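Local coordinates for CHAD domain protein (Streptomyces chartreusis, PDB 6RN5), which probably binds polyphosphate through the basic surface of its helical CHAD domain and also binds copper ions, at residues Arg67-Phe76 against Arg285-Val294. Residues are numbered along the deposited sequence; the frame is centred on the assembly and turned at random.
Sequences RRISATLHTF and RLHRYAREAV. With SO4 (sulfate ion), chain G; SO4 (sulfate ion), chain F; SO4 (sulfate ion), chain I.
Arg285 stacks flat against Arg67: the two guanidinium planes lie 11° apart, their centres 4.7 Å, and Arg67 CD sits over one face of Arg285. Sulfates bind both groups, Arg285 only weakly. Leu286 places CD2 3.6 Å from Ala71 CB, while its carbonyl oxygen accepts a water that also bonds to Thr75 OG1. Arg288, bent at chi2 and chi3, swings its guanidinium edge-on to the sulfate that Arg67 and Arg68 also bind.

Tyr289 carries Arg68 CG over one face of its ring, 3.8 Å from the centroid and 3° off the normal, a CH-pi contact; at the edge Ala71 CB packs 3.5 Å from Tyr289 CD2. Tyr289 OH receives Arg67 NE at 3.2 Å, that guanidinium nearly coplanar with the ring, and donates to the shared sulfate. Helices 56-75 and 274-295, crossing here at -86°, thus bring their arginines together round anions, consistent with the polyphosphate-binding basic surface of CHAD domains.

Further on, Ala290 CB meets Thr75 CG2. Glu292 is gripped side-on by Arg68, NE to OE1 and NH2 to OE2, each 2.9 Å, both from the syn side but tilted out of the carboxylate plane; Tyr27 also bonds OE1. Extended from CG to NE, the Arg68 chain carries its guanidinium out to Glu292 and, through NH1 and NH2, to the sulfate. Cutting Arg68 back to an alanine would probably leave Glu292 without its salt-bridge mate, the sulfate short of two donor groups and one Tyr289 face uncovered. Ala293 CB closes against Phe76 CE2 at 3.6 Å, and Val294 CG2 approaches the same ring at its edge.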
# COMPACT_ATOMS: atom_id res chain seq x y z
N ARG A 67 -10.89 32.93 10.05
CA ARG A 67 -11.21 31.65 10.66
C ARG A 67 -11.30 31.77 12.18
O ARG A 67 -12.10 31.10 12.84
CB ARG A 67 -10.09 30.64 10.40
CG ARG A 67 -10.06 30.05 9.03
CD ARG A 67 -9.22 28.78 9.10
NE ARG A 67 -7.85 28.95 9.60
CZ ARG A 67 -6.76 28.84 8.82
NH1 ARG A 67 -5.55 28.95 9.32
NH2 ARG A 67 -6.88 28.63 7.51
N ARG A 68 -10.40 32.55 12.77
CA ARG A 68 -10.51 32.76 14.21
C ARG A 68 -11.77 33.51 14.64
O ARG A 68 -12.30 33.25 15.71
CB ARG A 68 -9.30 33.45 14.79
CG ARG A 68 -8.11 32.55 14.85
CD ARG A 68 -6.79 33.31 14.96
NE ARG A 68 -5.78 32.39 15.41
CZ ARG A 68 -5.12 31.55 14.64
NH1 ARG A 68 -5.34 31.49 13.34
NH2 ARG A 68 -4.21 30.74 15.17
N ILE A 69 -12.19 34.48 13.85
CA ILE A 69 -13.34 35.26 14.22
C ILE A 69 -14.58 34.36 14.10
O ILE A 69 -15.44 34.31 14.99
CB ILE A 69 -13.43 36.49 13.31
CG1 ILE A 69 -12.26 37.42 13.61
CG2 ILE A 69 -14.72 37.22 13.52
CD1 ILE A 69 -12.14 38.59 12.64
N SER A 70 -14.62 33.60 13.01
CA SER A 70 -15.73 32.75 12.73
C SER A 70 -15.86 31.70 13.83
O SER A 70 -16.96 31.44 14.35
CB SER A 70 -15.56 32.15 11.32
OG SER A 70 -16.77 31.58 10.92
N ALA A 71 -14.73 31.13 14.24
CA ALA A 71 -14.72 30.17 15.35
C ALA A 71 -15.24 30.76 16.66
O ALA A 71 -16.03 30.15 17.38
CB ALA A 71 -13.31 29.61 15.57
N THR A 72 -14.75 31.95 16.96
CA THR A 72 -15.08 32.64 18.19
C THR A 72 -16.58 32.91 18.26
O THR A 72 -17.20 32.73 19.31
CB THR A 72 -14.28 33.92 18.27
OG1 THR A 72 -12.89 33.58 18.31
CG2 THR A 72 -14.60 34.69 19.52
N LEU A 73 -17.15 33.32 17.14
CA LEU A 73 -18.58 33.61 17.05
C LEU A 73 -19.40 32.33 17.19
O LEU A 73 -20.58 32.40 17.40
CB LEU A 73 -18.91 34.35 15.75
CG LEU A 73 -18.87 35.88 15.86
CD1 LEU A 73 -17.60 36.42 16.48
CD2 LEU A 73 -19.05 36.51 14.49
N HIS A 74 -18.78 31.16 17.06
CA HIS A 74 -19.49 29.90 17.20
C HIS A 74 -19.42 29.53 18.66
O HIS A 74 -20.44 29.41 19.29
CB HIS A 74 -18.85 28.80 16.32
CG HIS A 74 -19.57 27.50 16.36
ND1 HIS A 74 -19.19 26.46 17.16
CD2 HIS A 74 -20.69 27.09 15.72
CE1 HIS A 74 -20.02 25.45 17.00
NE2 HIS A 74 -20.94 25.81 16.12
N THR A 75 -18.20 29.33 19.16
CA THR A 75 -17.93 28.84 20.52
C THR A 75 -18.58 29.72 21.59
O THR A 75 -19.06 29.21 22.62
CB THR A 75 -16.41 28.75 20.77
OG1 THR A 75 -15.82 27.87 19.81
CG2 THR A 75 -16.10 28.23 22.15
N PHE A 76 -18.56 31.04 21.35
CA PHE A 76 -18.94 32.05 22.35
C PHE A 76 -20.15 32.82 21.89
O PHE A 76 -20.39 33.95 22.31
CB PHE A 76 -17.77 33.02 22.64
CG PHE A 76 -16.49 32.33 23.10
CD1 PHE A 76 -16.29 31.99 24.44
CD2 PHE A 76 -15.46 32.05 22.19
CE1 PHE A 76 -15.10 31.37 24.85
CE2 PHE A 76 -14.27 31.43 22.60
CZ PHE A 76 -14.09 31.08 23.92
N ARG A 285 -9.79 22.40 15.76
CA ARG A 285 -9.51 23.79 15.48
C ARG A 285 -10.34 24.77 16.30
O ARG A 285 -9.81 25.75 16.84
CB ARG A 285 -9.63 24.06 13.99
CG ARG A 285 -8.65 25.15 13.62
CD ARG A 285 -8.41 25.26 12.15
NE ARG A 285 -9.65 25.44 11.41
CZ ARG A 285 -9.72 25.41 10.08
NH1 ARG A 285 -8.60 25.28 9.36
NH2 ARG A 285 -10.89 25.54 9.46
N LEU A 286 -11.64 24.46 16.45
CA LEU A 286 -12.52 25.23 17.32
C LEU A 286 -11.96 25.30 18.72
O LEU A 286 -11.97 26.37 19.33
CB LEU A 286 -13.95 24.66 17.30
CG LEU A 286 -14.67 24.93 15.96
CD1 LEU A 286 -16.04 24.21 15.80
CD2 LEU A 286 -14.87 26.42 15.83
N HIS A 287 -11.49 24.17 19.21
CA HIS A 287 -10.91 24.06 20.56
C HIS A 287 -9.60 24.89 20.65
O HIS A 287 -9.38 25.59 21.58
CB HIS A 287 -10.67 22.54 20.89
CG HIS A 287 -9.87 22.30 22.13
ND1 HIS A 287 -10.25 22.76 23.38
CD2 HIS A 287 -8.73 21.60 22.32
CE1 HIS A 287 -9.37 22.36 24.28
NE2 HIS A 287 -8.43 21.65 23.66
N ARG A 288 -8.79 24.87 19.62
CA ARG A 288 -7.52 25.61 19.69
C ARG A 288 -7.77 27.08 19.82
O ARG A 288 -7.17 27.74 20.65
CB ARG A 288 -6.65 25.29 18.47
CG ARG A 288 -5.80 24.02 18.66
CD ARG A 288 -4.39 24.29 18.07
NE ARG A 288 -4.61 24.52 16.66
CZ ARG A 288 -4.33 25.60 15.94
NH1 ARG A 288 -3.65 26.63 16.39
NH2 ARG A 288 -4.69 25.56 14.66
N TYR A 289 -8.73 27.56 19.06
CA TYR A 289 -9.02 28.98 18.98
C TYR A 289 -9.77 29.47 20.19
O TYR A 289 -9.68 30.64 20.50
CB TYR A 289 -9.83 29.30 17.72
CG TYR A 289 -9.13 29.02 16.41
CD1 TYR A 289 -7.74 28.91 16.34
CD2 TYR A 289 -9.86 28.93 15.23
CE1 TYR A 289 -7.11 28.70 15.12
CE2 TYR A 289 -9.24 28.72 14.03
CZ TYR A 289 -7.87 28.60 13.96
OH TYR A 289 -7.25 28.36 12.72
N ALA A 290 -10.50 28.57 20.84
CA ALA A 290 -11.14 28.87 22.11
C ALA A 290 -10.09 29.04 23.22
O ALA A 290 -10.18 29.99 24.03
CB ALA A 290 -12.16 27.76 22.48
N ARG A 291 -9.14 28.12 23.30
CA ARG A 291 -7.98 28.29 24.18
C ARG A 291 -7.33 29.66 23.93
O ARG A 291 -6.99 30.34 24.89
CB ARG A 291 -6.95 27.17 24.00
CG ARG A 291 -7.41 25.85 24.63
CD ARG A 291 -6.48 24.67 24.34
NE ARG A 291 -5.29 24.61 25.21
CZ ARG A 291 -4.02 24.84 24.83
NH1 ARG A 291 -3.70 25.16 23.57
NH2 ARG A 291 -3.05 24.75 25.72
N GLU A 292 -7.14 30.06 22.67
CA GLU A 292 -6.61 31.41 22.35
C GLU A 292 -7.50 32.53 22.93
O GLU A 292 -7.02 33.46 23.55
CB GLU A 292 -6.50 31.61 20.84
CG GLU A 292 -5.43 30.78 20.15
CD GLU A 292 -5.09 31.30 18.77
OE1 GLU A 292 -5.61 32.37 18.35
OE2 GLU A 292 -4.28 30.65 18.09
N ALA A 293 -8.81 32.45 22.70
CA ALA A 293 -9.72 33.49 23.15
C ALA A 293 -9.70 33.72 24.67
O ALA A 293 -9.83 34.86 25.18
CB ALA A 293 -11.14 33.13 22.68
N VAL A 294 -9.56 32.60 25.38
CA VAL A 294 -9.57 32.51 26.83
C VAL A 294 -8.29 33.09 27.40
O VAL A 294 -8.31 33.66 28.46
CB VAL A 294 -9.74 31.03 27.26
CG1 VAL A 294 -9.19 30.76 28.63
CG2 VAL A 294 -11.23 30.69 27.20
S SO4 G . -3.66 28.07 12.51
O1 SO4 G . -4.24 29.24 11.86
O2 SO4 G . -2.82 28.57 13.62
O3 SO4 G . -2.83 27.30 11.58
O4 SO4 G . -4.78 27.20 12.93
S SO4 F . -9.31 25.16 5.70
O1 SO4 F . -9.80 26.54 6.01
O2 SO4 F . -7.91 25.03 6.14
O3 SO4 F . -10.15 24.09 6.38
O4 SO4 F . -9.32 25.04 4.22
S SO4 I . -3.57 27.86 5.96
O1 SO4 I . -4.81 28.55 5.57
O2 SO4 I . -3.16 28.36 7.32
O3 SO4 I . -2.47 28.21 5.06
O4 SO4 I . -3.79 26.43 6.03
O HOH W 1 -13.43 28.61 19.01
O HOH W 2 -12.35 31.09 19.74